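Local atomic coordinates of 4-alpha-glucanotransferase (Corynebacterium glutamicum, PDB entry 5B68), a protein that belongs to the amylomaltase family, pairing an N-terminal beta-sandwich domain with a TIM-barrel-type domain. Residues A[299-304]-A[352-357]; A[307-312]-A[363-368]. All blocks are in the same frame, centred on the assembly; numbering follows the deposited sequence.

Interaction 1 (A[299-304]-A[352-357]); sequences AIFEMP and LTMFYM
Phe301 and Phe355 make an edge-to-face aromatic pair where the C-terminal part of helix 286-301 meets helix 349-376. Their ring centroids lie 5.6 Å apart and the planes stand at 79°. The edge of Phe355 is turned to the face of Phe301, with Phe355 CD1 3.9 Å from Phe301 CG. The face of the Phe301 ring also rests on the backbone of the other helix. Phe355 CA sits over it, 4.0 Å from the ring centroid of Phe301, as a CH-pi contact. The far end of the ring reaches that backbone too, with Phe301 CZ 3.7 Å from Phe355 N. With CG anti to the backbone N (chi1 -180°), the ring of Phe301 extends toward helix 349-376. The CA atoms of Phe301 and Phe355 are 7.0 Å apart.

Met354 touches the edge of the Phe301 ring. Its CG lies close to the ring plane, 3.9 Å from Phe301 CZ. The Met354 chain is bent at chi2 and chi3, and its end leads away from Phe301. No hydrogen bond crosses the contact. Phe355 also packs on Leu297 and Arg298 of helix 286-301, and Phe301 meets the ring of Trp358. This is apolar helix-helix packing with a T-shaped aromatic pair, in a helical part of the amylomaltase fold outside its parallel barrel strands.

Interaction 2 (A[307-312]-A[363-368]); sequences SEREAN and CDEQLA
A bidentate salt bridge links the first turn of helix 307-338 to helix 349-376, at the surface of the helical part of the protein. Arg309 and Glu365 are its two members. The guanidinium meets the carboxylate end-on, using both terminal nitrogens. Arg309 NH1 gives a hydrogen bond of 2.8 Å to Glu365 OE2, with an N-H...O angle of 154°. Arg309 NH2 gives a longer but straighter one of 3.1 Å to Glu365 OE1, at 164°. Each oxygen uses its syn lone pair, on the side of the other oxygen. The carboxylate lies at the edge of the guanidinium, and the two planes are nearly coplanar, 18° apart.

The side chains reach this point in different ways. Arg309 is bent at chi2 and chi3, which brings its end nearer to the other helix than its first bond would suggest. In Glu365, CG stands between the backbone N and the carbonyl carbon, and the chain runs extended from there to the carboxylate. The two side chains cross at about a right angle.

Arg309 has a second acidic partner, since its NE forms a salt bridge with Glu255. Its side chain also touches Pro254 and Trp361. A glycerol, probably from the crystallisation liquor, lies about 4 Å from the side chain of Glu365. With both terminal nitrogens and NE engaged, the guanidinium is held against rotation. Two carboxylates share one arginine. The positive charge would be expected to stabilise both in their ionised form, and they in turn its protonated form.

Interactions 1 and 2 share helix 349-376, and their centres are 13 Å apart. Residues 352-357 lie early on that helix and residues 363-368 about three turns later. Their partners come from successive helices, 286-301 and 307-338. Phe301 and Arg309 come from just before and just after the turn between these helices, and each meets the same third helix. Interaction 1 does so by apolar and aromatic packing, interaction 2 by charge. No residue of one contact touches the other. Both lie well away from the centre of the chain, their own centres about 29 and 25 Å from it respectively.

Interaction 1 (A[299-304]-A[352-357])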
ATOM      1  N   ALA A 299     -19.641 -23.706  -7.796  1.00 27.23           N
ATOM      2  CA  ALA A 299     -20.950 -23.960  -8.419  1.00 27.41           C
ATOM      3  C   ALA A 299     -21.437 -22.874  -9.365  1.00 29.44           C
ATOM      4  O   ALA A 299     -21.979 -23.147 -10.433  1.00 27.43           O
ATOM      5  CB  ALA A 299     -21.989 -24.280  -7.343  1.00 29.52           C
ATOM      6  N   ILE A 300     -21.262 -21.597  -9.020  1.00 24.86           N
ATOM      7  CA  ILE A 300     -21.811 -20.585  -9.924  1.00 24.74           C
ATOM      8  C   ILE A 300     -20.983 -20.530 -11.210  1.00 21.39           C
ATOM      9  O   ILE A 300     -21.472 -20.065 -12.255  1.00 24.18           O
ATOM     10  CB  ILE A 300     -21.769 -19.194  -9.242  1.00 25.10           C
ATOM     11  CG1 ILE A 300     -22.684 -19.170  -7.996  1.00 26.51           C
ATOM     12  CG2 ILE A 300     -22.157 -18.080 -10.211  1.00 24.91           C
ATOM     13  CD1 ILE A 300     -22.350 -18.092  -6.986  1.00 29.17           C
ATOM     14  N   PHE A 301     -19.696 -20.925 -11.105  1.00 24.18           N
ATOM     15  CA  PHE A 301     -18.786 -20.872 -12.265  1.00 25.21           C
ATOM     16  C   PHE A 301     -19.315 -21.725 -13.416  1.00 26.18           C
ATOM     17  O   PHE A 301     -19.090 -21.393 -14.611  1.00 27.90           O
ATOM     18  CB  PHE A 301     -17.414 -21.332 -11.871  1.00 25.16           C
ATOM     19  CG  PHE A 301     -16.386 -21.306 -13.007  1.00 25.18           C
ATOM     20  CD1 PHE A 301     -16.055 -20.112 -13.651  1.00 26.22           C
ATOM     21  CD2 PHE A 301     -15.722 -22.481 -13.388  1.00 28.15           C
ATOM     22  CE1 PHE A 301     -15.097 -20.096 -14.652  1.00 26.16           C
ATOM     23  CE2 PHE A 301     -14.744 -22.465 -14.386  1.00 30.45           C
ATOM     24  CZ  PHE A 301     -14.428 -21.279 -15.010  1.00 27.92           C
ATOM     25  N   GLU A 302     -20.019 -22.808 -13.056  1.00 31.11           N
ATOM     26  CA  GLU A 302     -20.690 -23.678 -14.069  1.00 33.98           C
ATOM     27  C   GLU A 302     -21.843 -23.043 -14.825  1.00 36.38           C
ATOM     28  O   GLU A 302     -22.260 -23.570 -15.851  1.00 32.24           O
ATOM     29  CB  GLU A 302     -21.212 -24.956 -13.427  1.00 35.02           C
ATOM     30  CG  GLU A 302     -20.191 -25.864 -12.786  1.00 39.79           C
ATOM     31  CD  GLU A 302     -19.090 -26.344 -13.733  1.00 49.12           C
ATOM     32  OE1 GLU A 302     -17.910 -26.303 -13.320  1.00 46.35           O
ATOM     33  OE2 GLU A 302     -19.395 -26.755 -14.886  1.00 56.56           O
ATOM     34  N   MET A 303     -22.427 -21.961 -14.313  1.00 34.69           N
ATOM     35  CA  MET A 303     -23.605 -21.387 -14.938  1.00 34.53           C
ATOM     36  C   MET A 303     -23.220 -20.647 -16.180  1.00 38.37           C
ATOM     37  O   MET A 303     -22.176 -20.003 -16.202  1.00 39.85           O
ATOM     38  CB  MET A 303     -24.300 -20.388 -14.013  1.00 35.02           C
ATOM     39  CG  MET A 303     -24.859 -20.966 -12.734  1.00 32.63           C
ATOM     40  SD  MET A 303     -26.204 -22.177 -13.068  1.00 35.38           S
ATOM     41  CE  MET A 303     -25.263 -23.639 -12.711  1.00 33.23           C
ATOM     42  N   PRO A 304     -24.056 -20.725 -17.218  1.00 39.37           N
ATOM     43  CA  PRO A 304     -23.732 -20.094 -18.489  1.00 39.27           C
ATOM     44  C   PRO A 304     -24.049 -18.631 -18.449  1.00 37.62           C
ATOM     45  O   PRO A 304     -25.071 -18.222 -17.881  1.00 40.25           O
ATOM     46  CB  PRO A 304     -24.635 -20.832 -19.498  1.00 39.27           C
ATOM     47  CG  PRO A 304     -25.804 -21.266 -18.674  1.00 42.07           C
ATOM     48  CD  PRO A 304     -25.232 -21.611 -17.334  1.00 42.36           C
ATOM     49  N   LEU A 352      -9.140 -24.597 -14.026  1.00 24.10           N
ATOM     50  CA  LEU A 352      -8.842 -24.006 -12.722  1.00 26.81           C
ATOM     51  C   LEU A 352      -8.282 -22.603 -12.905  1.00 28.17           C
ATOM     52  O   LEU A 352      -8.640 -21.697 -12.153  1.00 22.97           O
ATOM     53  CB  LEU A 352      -7.833 -24.811 -11.916  1.00 26.78           C
ATOM     54  CG  LEU A 352      -8.299 -26.000 -11.106  1.00 33.00           C
ATOM     55  CD1 LEU A 352      -7.091 -26.637 -10.483  1.00 34.37           C
ATOM     56  CD2 LEU A 352      -9.304 -25.529 -10.022  1.00 35.18           C
ATOM     57  N   THR A 353      -7.385 -22.424 -13.888  1.00 24.85           N
ATOM     58  CA  THR A 353      -6.836 -21.092 -14.195  1.00 24.58           C
ATOM     59  C   THR A 353      -7.970 -20.129 -14.546  1.00 25.16           C
ATOM     60  O   THR A 353      -8.057 -18.971 -14.060  1.00 21.97           O
ATOM     61  CB  THR A 353      -5.745 -21.181 -15.304  1.00 21.83           C
ATOM     62  OG1 THR A 353      -4.619 -21.925 -14.835  1.00 21.35           O
ATOM     63  CG2 THR A 353      -5.327 -19.779 -15.759  1.00 23.01           C
ATOM     64  N   MET A 354      -8.898 -20.596 -15.354  1.00 22.33           N
ATOM     65  CA  MET A 354     -10.000 -19.785 -15.799  1.00 25.43           C
ATOM     66  C   MET A 354     -10.894 -19.350 -14.623  1.00 22.73           C
ATOM     67  O   MET A 354     -11.403 -18.235 -14.618  1.00 23.06           O
ATOM     68  CB  MET A 354     -10.817 -20.513 -16.830  1.00 27.26           C
ATOM     69  CG  MET A 354     -11.909 -19.669 -17.436  1.00 32.31           C
ATOM     70  SD  MET A 354     -11.411 -18.168 -18.294  1.00 38.14           S
ATOM     71  CE  MET A 354     -10.811 -18.841 -19.849  1.00 38.61           C
ATOM     72  N   PHE A 355     -11.109 -20.298 -13.697  1.00 23.97           N
ATOM     73  CA  PHE A 355     -11.876 -20.035 -12.463  1.00 22.78           C
ATOM     74  C   PHE A 355     -11.222 -18.909 -11.665  1.00 23.08           C
ATOM     75  O   PHE A 355     -11.943 -18.002 -11.214  1.00 21.84           O
ATOM     76  CB  PHE A 355     -11.920 -21.270 -11.612  1.00 24.73           C
ATOM     77  CG  PHE A 355     -12.510 -21.036 -10.232  1.00 22.44           C
ATOM     78  CD1 PHE A 355     -13.888 -20.889 -10.078  1.00 25.47           C
ATOM     79  CD2 PHE A 355     -11.677 -21.037  -9.129  1.00 22.57           C
ATOM     80  CE1 PHE A 355     -14.424 -20.696  -8.800  1.00 23.59           C
ATOM     81  CE2 PHE A 355     -12.213 -20.871  -7.871  1.00 23.96           C
ATOM     82  CZ  PHE A 355     -13.597 -20.701  -7.737  1.00 19.21           C
ATOM     83  N   TYR A 356      -9.900 -18.930 -11.531  1.00 20.98           N
ATOM     84  CA  TYR A 356      -9.248 -17.840 -10.752  1.00 22.57           C
ATOM     85  C   TYR A 356      -9.258 -16.530 -11.495  1.00 22.20           C
ATOM     86  O   TYR A 356      -9.358 -15.431 -10.873  1.00 21.29           O
ATOM     87  CB  TYR A 356      -7.887 -18.270 -10.235  1.00 22.22           C
ATOM     88  CG  TYR A 356      -7.975 -19.337  -9.200  1.00 23.20           C
ATOM     89  CD1 TYR A 356      -8.415 -19.026  -7.918  1.00 25.89           C
ATOM     90  CD2 TYR A 356      -7.658 -20.702  -9.492  1.00 21.76           C
ATOM     91  CE1 TYR A 356      -8.532 -19.984  -6.937  1.00 25.29           C
ATOM     92  CE2 TYR A 356      -7.753 -21.670  -8.509  1.00 23.83           C
ATOM     93  CZ  TYR A 356      -8.198 -21.300  -7.215  1.00 29.20           C
ATOM     94  OH  TYR A 356      -8.288 -22.218  -6.184  1.00 26.50           O
ATOM     95  N   MET A 357      -9.247 -16.574 -12.817  1.00 21.39           N
ATOM     96  CA  MET A 357      -9.440 -15.353 -13.629  1.00 20.87           C
ATOM     97  C   MET A 357     -10.816 -14.764 -13.409  1.00 22.90           C
ATOM     98  O   MET A 357     -11.021 -13.519 -13.194  1.00 22.20           O
ATOM     99  CB  MET A 357      -9.160 -15.629 -15.109  1.00 22.28           C
ATOM    100  CG  MET A 357      -7.703 -16.018 -15.351  1.00 24.34           C
ATOM    101  SD  MET A 357      -7.475 -16.608 -17.088  1.00 32.31           S
ATOM    102  CE  MET A 357      -7.545 -15.049 -17.896  1.00 31.17           C
TER

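Interaction 2 (A[307-312]-A[363-368])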
ATOM      1  N   SER A 307     -24.734 -13.392 -23.368  1.00 46.13           N
ATOM      2  CA  SER A 307     -23.688 -12.934 -24.256  1.00 43.99           C
ATOM      3  C   SER A 307     -23.180 -11.545 -23.856  1.00 40.99           C
ATOM      4  O   SER A 307     -22.016 -11.254 -24.098  1.00 37.37           O
ATOM      5  CB  SER A 307     -24.179 -12.954 -25.694  1.00 46.34           C
ATOM      6  OG  SER A 307     -25.149 -11.946 -25.827  1.00 55.23           O
ATOM      7  N   GLU A 308     -24.012 -10.691 -23.245  1.00 41.75           N
ATOM      8  CA  GLU A 308     -23.519  -9.377 -22.792  1.00 41.74           C
ATOM      9  C   GLU A 308     -22.507  -9.617 -21.654  1.00 40.60           C
ATOM     10  O   GLU A 308     -21.391  -9.104 -21.693  1.00 38.23           O
ATOM     11  CB  GLU A 308     -24.632  -8.424 -22.360  1.00 50.61           C
ATOM     12  CG  GLU A 308     -24.086  -7.036 -21.986  1.00 64.86           C
ATOM     13  CD  GLU A 308     -25.145  -5.944 -21.852  1.00 74.65           C
ATOM     14  OE1 GLU A 308     -24.818  -4.750 -22.073  1.00 81.44           O
ATOM     15  OE2 GLU A 308     -26.299  -6.267 -21.514  1.00 80.83           O
ATOM     16  N   ARG A 309     -22.888 -10.478 -20.721  1.00 39.64           N
ATOM     17  CA  ARG A 309     -22.029 -10.867 -19.585  1.00 40.03           C
ATOM     18  C   ARG A 309     -20.733 -11.531 -20.039  1.00 38.81           C
ATOM     19  O   ARG A 309     -19.657 -11.181 -19.542  1.00 32.83           O
ATOM     20  CB  ARG A 309     -22.756 -11.808 -18.618  1.00 38.60           C
ATOM     21  CG  ARG A 309     -23.903 -11.159 -17.881  1.00 39.01           C
ATOM     22  CD  ARG A 309     -23.454 -10.327 -16.734  1.00 33.66           C
ATOM     23  NE  ARG A 309     -22.907 -11.174 -15.667  1.00 31.45           N
ATOM     24  CZ  ARG A 309     -22.153 -10.680 -14.688  1.00 29.77           C
ATOM     25  NH1 ARG A 309     -21.929  -9.372 -14.653  1.00 31.18           N
ATOM     26  NH2 ARG A 309     -21.641 -11.455 -13.757  1.00 28.16           N
ATOM     27  N   GLU A 310     -20.831 -12.471 -20.979  1.00 35.65           N
ATOM     28  CA  GLU A 310     -19.619 -13.107 -21.535  1.00 36.88           C
ATOM     29  C   GLU A 310     -18.680 -12.081 -22.166  1.00 34.11           C
ATOM     30  O   GLU A 310     -17.501 -12.164 -21.922  1.00 36.20           O
ATOM     31  CB  GLU A 310     -19.937 -14.182 -22.572  1.00 36.98           C
ATOM     32  CG  GLU A 310     -18.738 -14.848 -23.222  1.00 33.24           C
ATOM     33  CD  GLU A 310     -17.951 -15.773 -22.344  1.00 37.05           C
ATOM     34  OE1 GLU A 310     -16.951 -16.307 -22.866  1.00 36.50           O
ATOM     35  OE2 GLU A 310     -18.260 -15.984 -21.139  1.00 38.32           O
ATOM     36  N   ALA A 311     -19.202 -11.134 -22.935  1.00 38.03           N
ATOM     37  CA  ALA A 311     -18.379 -10.140 -23.602  1.00 38.10           C
ATOM     38  C   ALA A 311     -17.729  -9.179 -22.615  1.00 33.88           C
ATOM     39  O   ALA A 311     -16.668  -8.691 -22.855  1.00 30.02           O
ATOM     40  CB  ALA A 311     -19.193  -9.335 -24.622  1.00 35.82           C
ATOM     41  N   ASN A 312     -18.410  -8.904 -21.523  1.00 33.96           N
ATOM     42  CA  ASN A 312     -17.810  -8.180 -20.412  1.00 33.34           C
ATOM     43  C   ASN A 312     -16.658  -8.936 -19.764  1.00 30.81           C
ATOM     44  O   ASN A 312     -15.598  -8.355 -19.504  1.00 29.05           O
ATOM     45  CB  ASN A 312     -18.867  -7.890 -19.368  1.00 38.98           C
ATOM     46  CG  ASN A 312     -19.332  -6.506 -19.472  1.00 48.90           C
ATOM     47  OD1 ASN A 312     -20.276  -6.204 -20.207  1.00 60.69           O
ATOM     48  ND2 ASN A 312     -18.607  -5.618 -18.819  1.00 52.17           N
ATOM     49  N   CYS A 363     -14.470  -9.692  -8.594  1.00 19.08           N
ATOM     50  CA  CYS A 363     -13.942  -8.683  -7.632  1.00 18.80           C
ATOM     51  C   CYS A 363     -13.982  -7.315  -8.331  1.00 19.64           C
ATOM     52  O   CYS A 363     -14.388  -6.287  -7.739  1.00 18.71           O
ATOM     53  CB  CYS A 363     -12.529  -9.002  -7.211  1.00 18.53           C
ATOM     54  SG  CYS A 363     -12.339 -10.372  -6.106  1.00 20.63           S
ATOM     55  N   ASP A 364     -13.561  -7.268  -9.602  1.00 18.98           N
ATOM     56  CA  ASP A 364     -13.592  -6.020 -10.370  1.00 20.29           C
ATOM     57  C   ASP A 364     -14.985  -5.411 -10.424  1.00 24.50           C
ATOM     58  O   ASP A 364     -15.172  -4.196 -10.188  1.00 20.25           O
ATOM     59  CB  ASP A 364     -13.042  -6.232 -11.804  1.00 20.83           C
ATOM     60  CG  ASP A 364     -13.059  -4.950 -12.645  1.00 22.32           C
ATOM     61  OD1 ASP A 364     -12.075  -4.203 -12.565  1.00 25.34           O
ATOM     62  OD2 ASP A 364     -14.020  -4.626 -13.312  1.00 25.03           O
ATOM     63  N   GLU A 365     -15.978  -6.200 -10.808  1.00 20.95           N
ATOM     64  CA  GLU A 365     -17.291  -5.619 -10.949  1.00 22.23           C
ATOM     65  C   GLU A 365     -17.942  -5.273  -9.582  1.00 19.23           C
ATOM     66  O   GLU A 365     -18.721  -4.326  -9.543  1.00 21.87           O
ATOM     67  CB  GLU A 365     -18.214  -6.487 -11.835  1.00 25.62           C
ATOM     68  CG  GLU A 365     -18.691  -7.769 -11.213  1.00 28.74           C
ATOM     69  CD  GLU A 365     -19.610  -8.603 -12.173  1.00 32.38           C
ATOM     70  OE1 GLU A 365     -19.994  -9.754 -11.829  1.00 32.35           O
ATOM     71  OE2 GLU A 365     -19.923  -8.084 -13.277  1.00 28.42           O
ATOM     72  N   GLN A 366     -17.673  -6.033  -8.520  1.00 19.44           N
ATOM     73  CA  GLN A 366     -18.287  -5.718  -7.227  1.00 19.75           C
ATOM     74  C   GLN A 366     -17.660  -4.469  -6.637  1.00 20.93           C
ATOM     75  O   GLN A 366     -18.365  -3.652  -6.027  1.00 18.97           O
ATOM     76  CB  GLN A 366     -18.194  -6.890  -6.239  1.00 19.65           C
ATOM     77  CG  GLN A 366     -19.166  -8.001  -6.736  1.00 19.43           C
ATOM     78  CD  GLN A 366     -19.602  -9.012  -5.708  1.00 21.67           C
ATOM     79  OE1 GLN A 366     -19.287  -8.949  -4.515  1.00 22.05           O
ATOM     80  NE2 GLN A 366     -20.257 -10.063  -6.221  1.00 24.92           N
ATOM     81  N   LEU A 367     -16.358  -4.323  -6.855  1.00 20.21           N
ATOM     82  CA  LEU A 367     -15.658  -3.076  -6.419  1.00 19.06           C
ATOM     83  C   LEU A 367     -16.087  -1.880  -7.216  1.00 19.57           C
ATOM     84  O   LEU A 367     -16.246  -0.794  -6.671  1.00 19.39           O
ATOM     85  CB  LEU A 367     -14.161  -3.241  -6.561  1.00 20.68           C
ATOM     86  CG  LEU A 367     -13.437  -3.969  -5.476  1.00 24.02           C
ATOM     87  CD1 LEU A 367     -11.989  -4.165  -5.855  1.00 27.89           C
ATOM     88  CD2 LEU A 367     -13.512  -3.107  -4.192  1.00 23.48           C
ATOM     89  N   ALA A 368     -16.267  -2.043  -8.531  1.00 17.43           N
ATOM     90  CA  ALA A 368     -16.825  -0.957  -9.326  1.00 18.11           C
ATOM     91  C   ALA A 368     -18.210  -0.544  -8.823  1.00 20.72           C
ATOM     92  O   ALA A 368     -18.500   0.634  -8.755  1.00 20.68           O
ATOM     93  CB  ALA A 368     -16.951  -1.363 -10.770  1.00 19.43           C
TER